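Side-chain contacts in phiAB6 tailspike (Unidentified phage, PDB 5JS4), which fragments the exopolysaccharide of Acinetobacter baumannii as the trimeric beta-helical tailspike of its phage: residues A[261-266]-A[284-289]; A[308-313]-A[341-346]; A[652-657]-A[692-697]. All coordinates share one frame; numbering follows the deposited sequence.

Contact 1: A[261-266]-A[284-289]; sequences AAFQAY and YILKNQ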
# COMPACT_ATOMS: atom_id res chain seq x y z
N ALA A 261 16.39 42.10 -6.32
CA ALA A 261 15.94 42.93 -7.44
C ALA A 261 16.05 42.18 -8.77
O ALA A 261 15.17 42.28 -9.62
CB ALA A 261 16.72 44.23 -7.49
N ALA A 262 17.14 41.43 -8.94
CA ALA A 262 17.34 40.62 -10.14
C ALA A 262 16.28 39.52 -10.26
O ALA A 262 15.74 39.28 -11.34
CB ALA A 262 18.73 40.00 -10.14
N PHE A 263 15.99 38.86 -9.14
CA PHE A 263 14.93 37.84 -9.10
C PHE A 263 13.58 38.46 -9.48
O PHE A 263 12.83 37.88 -10.26
CB PHE A 263 14.83 37.19 -7.71
CG PHE A 263 15.80 36.06 -7.49
CD1 PHE A 263 17.18 36.26 -7.59
CD2 PHE A 263 15.34 34.79 -7.15
CE1 PHE A 263 18.07 35.22 -7.38
CE2 PHE A 263 16.23 33.74 -6.94
CZ PHE A 263 17.59 33.96 -7.05
N GLN A 264 13.29 39.64 -8.93
CA GLN A 264 12.03 40.31 -9.25
C GLN A 264 11.96 40.72 -10.72
O GLN A 264 10.91 40.59 -11.35
CB GLN A 264 11.81 41.53 -8.35
CG GLN A 264 10.37 42.02 -8.37
CD GLN A 264 9.40 40.95 -7.91
OE1 GLN A 264 9.46 40.52 -6.76
NE2 GLN A 264 8.53 40.49 -8.80
N ALA A 265 13.07 41.22 -11.25
CA ALA A 265 13.15 41.60 -12.66
C ALA A 265 12.86 40.41 -13.57
O ALA A 265 12.16 40.53 -14.57
CB ALA A 265 14.52 42.19 -12.98
N TYR A 266 13.41 39.25 -13.20
CA TYR A 266 13.13 38.01 -13.92
C TYR A 266 11.63 37.73 -13.98
O TYR A 266 11.08 37.44 -15.04
CB TYR A 266 13.85 36.84 -13.26
CG TYR A 266 13.63 35.52 -13.96
CD1 TYR A 266 12.42 34.84 -13.86
CD2 TYR A 266 14.64 34.95 -14.73
CE1 TYR A 266 12.21 33.64 -14.51
CE2 TYR A 266 14.44 33.74 -15.38
CZ TYR A 266 13.23 33.10 -15.26
OH TYR A 266 13.02 31.90 -15.90
N TYR A 284 22.77 32.33 -3.94
CA TYR A 284 22.01 33.54 -4.23
C TYR A 284 21.40 34.14 -2.97
O TYR A 284 20.48 33.57 -2.38
CB TYR A 284 20.91 33.24 -5.26
CG TYR A 284 21.43 32.87 -6.63
CD1 TYR A 284 21.70 31.54 -6.96
CD2 TYR A 284 21.63 33.84 -7.61
CE1 TYR A 284 22.17 31.20 -8.22
CE2 TYR A 284 22.09 33.50 -8.87
CZ TYR A 284 22.36 32.19 -9.18
OH TYR A 284 22.82 31.85 -10.43
N ILE A 285 21.91 35.30 -2.56
CA ILE A 285 21.43 35.98 -1.37
C ILE A 285 20.16 36.77 -1.68
O ILE A 285 20.11 37.50 -2.68
CB ILE A 285 22.49 36.95 -0.78
CG1 ILE A 285 23.82 36.23 -0.52
CG2 ILE A 285 21.98 37.61 0.49
CD1 ILE A 285 23.73 35.01 0.37
N LEU A 286 19.15 36.62 -0.83
CA LEU A 286 17.92 37.41 -0.92
C LEU A 286 17.70 38.13 0.40
O LEU A 286 17.58 37.49 1.44
CB LEU A 286 16.73 36.51 -1.22
CG LEU A 286 16.75 35.79 -2.57
CD1 LEU A 286 15.60 34.81 -2.65
CD2 LEU A 286 16.70 36.78 -3.73
N LYS A 287 17.65 39.46 0.35
CA LYS A 287 17.39 40.29 1.54
C LYS A 287 16.00 40.93 1.52
O LYS A 287 15.62 41.61 2.47
CB LYS A 287 18.46 41.38 1.66
CG LYS A 287 19.87 40.84 1.75
CD LYS A 287 20.87 41.94 2.07
CE LYS A 287 22.29 41.39 2.07
NZ LYS A 287 23.30 42.44 2.40
N ASN A 288 15.26 40.72 0.44
CA ASN A 288 13.91 41.24 0.30
C ASN A 288 12.99 40.19 -0.29
O ASN A 288 13.44 39.28 -1.00
CB ASN A 288 13.91 42.48 -0.59
CG ASN A 288 14.65 43.65 0.02
OD1 ASN A 288 14.11 44.36 0.88
ND2 ASN A 288 15.90 43.85 -0.40
N GLN A 289 11.70 40.31 0.01
CA GLN A 289 10.69 39.40 -0.50
C GLN A 289 10.65 39.46 -2.03
O GLN A 289 10.78 40.53 -2.61
CB GLN A 289 9.32 39.77 0.06
CG GLN A 289 8.19 38.84 -0.35
CD GLN A 289 6.88 39.24 0.30
OE1 GLN A 289 6.25 40.22 -0.11
NE2 GLN A 289 6.46 38.50 1.32
O HOH W 1 10.80 42.01 -4.95

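Contact 2: A[308-313]-A[341-346]; sequences FYYNLG and TARCSN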
# COMPACT_ATOMS: atom_id res chain seq x y z
N PHE A 308 29.06 22.75 1.66
CA PHE A 308 29.58 22.31 0.37
C PHE A 308 28.54 22.52 -0.73
O PHE A 308 28.85 23.06 -1.79
CB PHE A 308 30.00 20.84 0.42
CG PHE A 308 30.48 20.30 -0.90
CD1 PHE A 308 31.79 20.48 -1.31
CD2 PHE A 308 29.61 19.60 -1.73
CE1 PHE A 308 32.23 19.97 -2.53
CE2 PHE A 308 30.04 19.10 -2.95
CZ PHE A 308 31.35 19.28 -3.35
N TYR A 309 27.30 22.11 -0.47
CA TYR A 309 26.25 22.24 -1.48
C TYR A 309 25.67 23.66 -1.54
O TYR A 309 25.34 24.13 -2.63
CB TYR A 309 25.18 21.14 -1.31
CG TYR A 309 25.77 19.78 -1.62
CD1 TYR A 309 26.04 19.40 -2.93
CD2 TYR A 309 26.14 18.90 -0.60
CE1 TYR A 309 26.63 18.18 -3.22
CE2 TYR A 309 26.71 17.67 -0.88
CZ TYR A 309 26.96 17.31 -2.19
OH TYR A 309 27.55 16.10 -2.47
N TYR A 310 25.59 24.36 -0.40
CA TYR A 310 25.11 25.75 -0.41
C TYR A 310 26.01 26.64 -1.27
O TYR A 310 25.52 27.53 -1.96
CB TYR A 310 25.03 26.36 1.00
CG TYR A 310 24.36 25.52 2.07
CD1 TYR A 310 23.35 24.61 1.76
CD2 TYR A 310 24.72 25.68 3.41
CE1 TYR A 310 22.75 23.86 2.75
CE2 TYR A 310 24.12 24.93 4.40
CZ TYR A 310 23.14 24.02 4.07
OH TYR A 310 22.54 23.27 5.06
N ASN A 311 27.31 26.40 -1.20
CA ASN A 311 28.28 27.19 -1.97
C ASN A 311 28.22 26.92 -3.47
O ASN A 311 28.53 27.80 -4.27
CB ASN A 311 29.70 26.95 -1.45
CG ASN A 311 29.97 27.65 -0.13
OD1 ASN A 311 29.29 28.61 0.22
ND2 ASN A 311 30.96 27.17 0.60
N LEU A 312 27.82 25.70 -3.85
CA LEU A 312 27.70 25.35 -5.26
C LEU A 312 26.39 25.83 -5.86
O LEU A 312 26.36 26.32 -6.99
CB LEU A 312 27.84 23.83 -5.44
CG LEU A 312 29.22 23.25 -5.13
CD1 LEU A 312 29.19 21.73 -5.24
CD2 LEU A 312 30.29 23.83 -6.03
N GLY A 313 25.30 25.71 -5.11
CA GLY A 313 24.00 26.10 -5.64
C GLY A 313 22.89 26.11 -4.61
O GLY A 313 22.47 25.06 -4.12
N THR A 341 17.81 23.81 -3.58
CA THR A 341 18.35 23.90 -2.23
C THR A 341 18.12 25.33 -1.77
O THR A 341 18.50 26.27 -2.47
CB THR A 341 19.85 23.56 -2.22
OG1 THR A 341 20.05 22.30 -2.86
CG2 THR A 341 20.39 23.50 -0.79
N ALA A 342 17.48 25.50 -0.62
CA ALA A 342 17.22 26.84 -0.10
C ALA A 342 17.33 26.87 1.41
O ALA A 342 16.75 26.03 2.10
CB ALA A 342 15.85 27.32 -0.54
N ARG A 343 18.09 27.84 1.92
CA ARG A 343 18.28 28.01 3.35
C ARG A 343 17.94 29.43 3.78
O ARG A 343 17.89 30.36 2.96
CB ARG A 343 19.73 27.69 3.74
CG ARG A 343 20.78 28.63 3.15
CD ARG A 343 22.16 28.40 3.73
NE ARG A 343 22.28 28.87 5.11
CZ ARG A 343 22.19 28.12 6.20
NH1 ARG A 343 21.99 26.80 6.13
NH2 ARG A 343 22.32 28.69 7.40
N CYS A 344 17.72 29.59 5.08
CA CYS A 344 17.62 30.89 5.71
C CYS A 344 18.79 31.03 6.67
O CYS A 344 18.97 30.20 7.56
CB CYS A 344 16.31 31.04 6.47
SG CYS A 344 16.04 32.69 7.13
N SER A 345 19.60 32.08 6.47
CA SER A 345 20.75 32.35 7.32
C SER A 345 20.41 33.45 8.32
O SER A 345 19.76 34.44 7.96
CB SER A 345 21.94 32.79 6.47
OG SER A 345 22.34 31.77 5.57
N ASN A 346 20.83 33.26 9.56
CA ASN A 346 20.69 34.28 10.61
C ASN A 346 19.26 34.75 10.84
O ASN A 346 19.01 35.94 11.06
CB ASN A 346 21.61 35.47 10.31
CG ASN A 346 23.06 35.05 10.15
OD1 ASN A 346 23.66 35.23 9.09
ND2 ASN A 346 23.63 34.48 11.20

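Contact 3: A[652-657]-A[692-697]; sequences GHIVVG and AGFKVF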
# COMPACT_ATOMS: atom_id res chain seq x y z
N GLY A 652 -37.36 -35.92 17.60
CA GLY A 652 -36.41 -35.43 18.59
C GLY A 652 -35.97 -36.45 19.62
O GLY A 652 -36.54 -37.52 19.75
N HIS A 653 -34.92 -36.08 20.35
CA HIS A 653 -34.40 -36.88 21.45
C HIS A 653 -34.96 -36.32 22.76
O HIS A 653 -35.09 -35.11 22.90
CB HIS A 653 -32.88 -36.80 21.46
CG HIS A 653 -32.24 -37.21 20.17
ND1 HIS A 653 -32.17 -38.52 19.75
CD2 HIS A 653 -31.61 -36.48 19.22
CE1 HIS A 653 -31.55 -38.58 18.59
NE2 HIS A 653 -31.20 -37.36 18.25
N ILE A 654 -35.31 -37.20 23.71
CA ILE A 654 -35.91 -36.75 24.96
C ILE A 654 -35.27 -37.43 26.16
O ILE A 654 -35.19 -38.66 26.23
CB ILE A 654 -37.44 -37.02 25.01
CG1 ILE A 654 -38.13 -36.29 23.87
CG2 ILE A 654 -38.01 -36.59 26.36
CD1 ILE A 654 -39.60 -36.63 23.70
N VAL A 655 -34.82 -36.61 27.10
CA VAL A 655 -34.27 -37.08 28.35
C VAL A 655 -35.00 -36.36 29.47
O VAL A 655 -35.12 -35.14 29.45
CB VAL A 655 -32.76 -36.78 28.43
CG1 VAL A 655 -32.21 -37.15 29.80
CG2 VAL A 655 -32.01 -37.53 27.33
N VAL A 656 -35.52 -37.11 30.43
CA VAL A 656 -36.10 -36.52 31.62
C VAL A 656 -35.09 -36.61 32.76
O VAL A 656 -34.41 -37.62 32.93
CB VAL A 656 -37.45 -37.17 31.98
CG1 VAL A 656 -37.96 -36.71 33.34
CG2 VAL A 656 -38.48 -36.85 30.91
N GLY A 657 -34.99 -35.53 33.51
CA GLY A 657 -34.03 -35.40 34.59
C GLY A 657 -34.54 -35.92 35.92
O GLY A 657 -35.46 -36.73 35.99
N ALA A 692 -45.93 -31.43 18.97
CA ALA A 692 -46.00 -30.11 19.57
C ALA A 692 -45.18 -30.07 20.86
O ALA A 692 -44.63 -29.03 21.23
CB ALA A 692 -47.45 -29.75 19.87
N GLY A 693 -45.14 -31.21 21.54
CA GLY A 693 -44.47 -31.33 22.83
C GLY A 693 -44.64 -32.74 23.35
O GLY A 693 -44.82 -33.68 22.57
N PHE A 694 -44.57 -32.90 24.67
CA PHE A 694 -44.72 -34.21 25.28
C PHE A 694 -45.16 -34.10 26.73
O PHE A 694 -44.94 -33.06 27.37
CB PHE A 694 -43.44 -35.06 25.14
CG PHE A 694 -42.21 -34.43 25.75
CD1 PHE A 694 -41.44 -33.52 25.02
CD2 PHE A 694 -41.78 -34.78 27.02
CE1 PHE A 694 -40.30 -32.96 25.56
CE2 PHE A 694 -40.63 -34.21 27.57
CZ PHE A 694 -39.90 -33.30 26.84
N LYS A 695 -45.80 -35.16 27.21
CA LYS A 695 -46.19 -35.28 28.60
C LYS A 695 -45.17 -36.14 29.34
O LYS A 695 -44.62 -37.08 28.78
CB LYS A 695 -47.57 -35.92 28.74
CG LYS A 695 -48.70 -35.11 28.13
CD LYS A 695 -50.05 -35.69 28.50
CE LYS A 695 -51.20 -34.93 27.86
NZ LYS A 695 -52.52 -35.50 28.24
N VAL A 696 -44.95 -35.79 30.61
CA VAL A 696 -44.14 -36.59 31.52
C VAL A 696 -45.06 -37.09 32.63
O VAL A 696 -45.79 -36.30 33.24
CB VAL A 696 -43.00 -35.76 32.14
CG1 VAL A 696 -42.14 -36.63 33.06
CG2 VAL A 696 -42.16 -35.12 31.06
N PHE A 697 -45.02 -38.39 32.87
CA PHE A 697 -45.80 -39.06 33.91
C PHE A 697 -44.83 -39.53 34.98
O PHE A 697 -43.85 -40.19 34.66
CB PHE A 697 -46.53 -40.28 33.35
CG PHE A 697 -47.60 -39.97 32.33
CD1 PHE A 697 -47.25 -39.53 31.05
CD2 PHE A 697 -48.94 -40.13 32.63
CE1 PHE A 697 -48.23 -39.26 30.11
CE2 PHE A 697 -49.92 -39.87 31.69
CZ PHE A 697 -49.56 -39.42 30.43

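Contact 1: A[261-266]-A[284-289]
Q264 OE1 takes hydrogen bonds from two sources, and one of them links it to Q289. A water donates to Q264 OE1 at 2.7 Å. The same water donates to the backbone O of Q289 at 2.8 Å. The Q264 amide is fixed in its rotation by the backbone N of D291, which also binds OE1, and by D268 OD1, which is bonded to NE2. Two other polar ends have partners further off: Q289 NE2 bonds T328 O, and the hydroxyl of Y284 is held by D247 and G279.

The apolar part is built on F263. Its CG lies anti to the carbonyl carbon (chi1 -84°), which carries the ring toward strand 282-286. L286 CD2 sits over one face, 4.0 Å from the centroid of the F263 ring, in a CH-pi contact. Y284 comes to the ring edge, with Y284 CD2 3.8 Å from F263 CE1. The two rings form an offset edge-to-face pair with planes at 68°. F263 CZ also touches Y284 CB at 3.8 Å.

L276, I315 and F330, from strands 275-277, 313-318 and 328-333, also pack on F263. Helix 260-268 thus packs against the first strands of the parallel beta-helix, consistent with the helical cap common at the N-terminal end of this fold.

Contact 2: A[308-313]-A[341-346]
G313 and T341 are the closest backbone pair, with CA atoms 7.0 Å apart. Segment 308-313 is a helical turn, and G313 N still bonds Y309 O at 2.9 Å where the chain passes into strand 313-318. Segment 341-346 is mostly extended and lies on strand 340-345, parallel to 313-318. G313 O rests 3.6 Å from T341 CB. Q274 of the second subunit bonds both G313 O and T341 OG1, and T341 OG1 is also held by G301 and G303.

Y310 meets T341 at its ring edge and R343 over a face. T341 CG2 is 4.1 Å from Y310 CD1. R343 CD lies 4.0 Å from the centroid of the Y310 ring in a CH-pi contact. R343 NH1 comes within 3.3 Å of Y310 CE2, the guanidinium tilted 37° from the ring. The R343 chain bends at chi3 (-73°), and the guanidinium sits obliquely off the CE2 side of the ring. R343 NE bonds S345 OG in the guanidinium plane, at 2.9 Å and 168°.

R343 NH1 binds a malonate, probably from the crystallisation liquor. Y310, R343, I370, N371 and Y394 line this pocket on the beta-helix, perhaps a saccharide-binding region.

Contact 3: A[652-657]-A[692-697]
I654 and F694 face each other between two antiparallel sheets, packed face to face in the manner of a beta-sandwich. Strand 654-661 lies at the outer end of one sheet within the chain, beside strand 708-715. Strand 690-699 belongs to the other sheet, next to strands 636-641 and 672-678. The backbones stay well apart. I654 CA is 9.2 Å from F694 CA, and the contact between them is made by side chains.

F694 has the largest area buried here, and I654 is close behind. Their side chains run past each other in opposite directions, and I654 covers one face of the ring with two branches. CD1 reaches over the face, 4.1 Å from the centroid of the F694 ring and 19° off its normal, in a CH-pi contact. CG2 lies over another part of the rim, 3.7 Å from F694 CE2. The I654 chain is extended at chi2 (172°), which brings CD1 out over CG and CD1 of the ring. The F694 ring also meets F715 edge-to-face and touches V639.

I654 also packs on I675 and M677 of strand 672-678. Strand 654-661 is part of the trimer interface here: T712 of the third subunit bonds I654 N through its OG1, and V655 packs on V655 of the second subunit.

V656 is the third main residue, and it meets V696 tip to tip. In both valines CG1 is anti to the backbone N, and like-named methyls pair up. V656 CG1 is 4.2 Å from V696 CG1, and V656 CG2 is 4.1 Å from V696 CG2.

Overall arrangement
The three contacts follow one another along the chain. Contacts 1 and 2 are neighbours in the beta-helix, with centres about 15 Å apart and nearest atoms about 6 Å apart. They do not touch. Strand 313-318 links them: it pairs in parallel with strand 282-286 of contact 1 and strand 340-345 of contact 2. Both belong to the pectate lyase-like region. Contact 3 lies on the opposite side of the chain's centre, its centre about 99 Å from that of contact 1 and 92 Å from that of contact 2. It joins two antiparallel sheets near the C-terminus. Contacts 2 and 3 both touch the second subunit, so subunits meet at both of these distant levels.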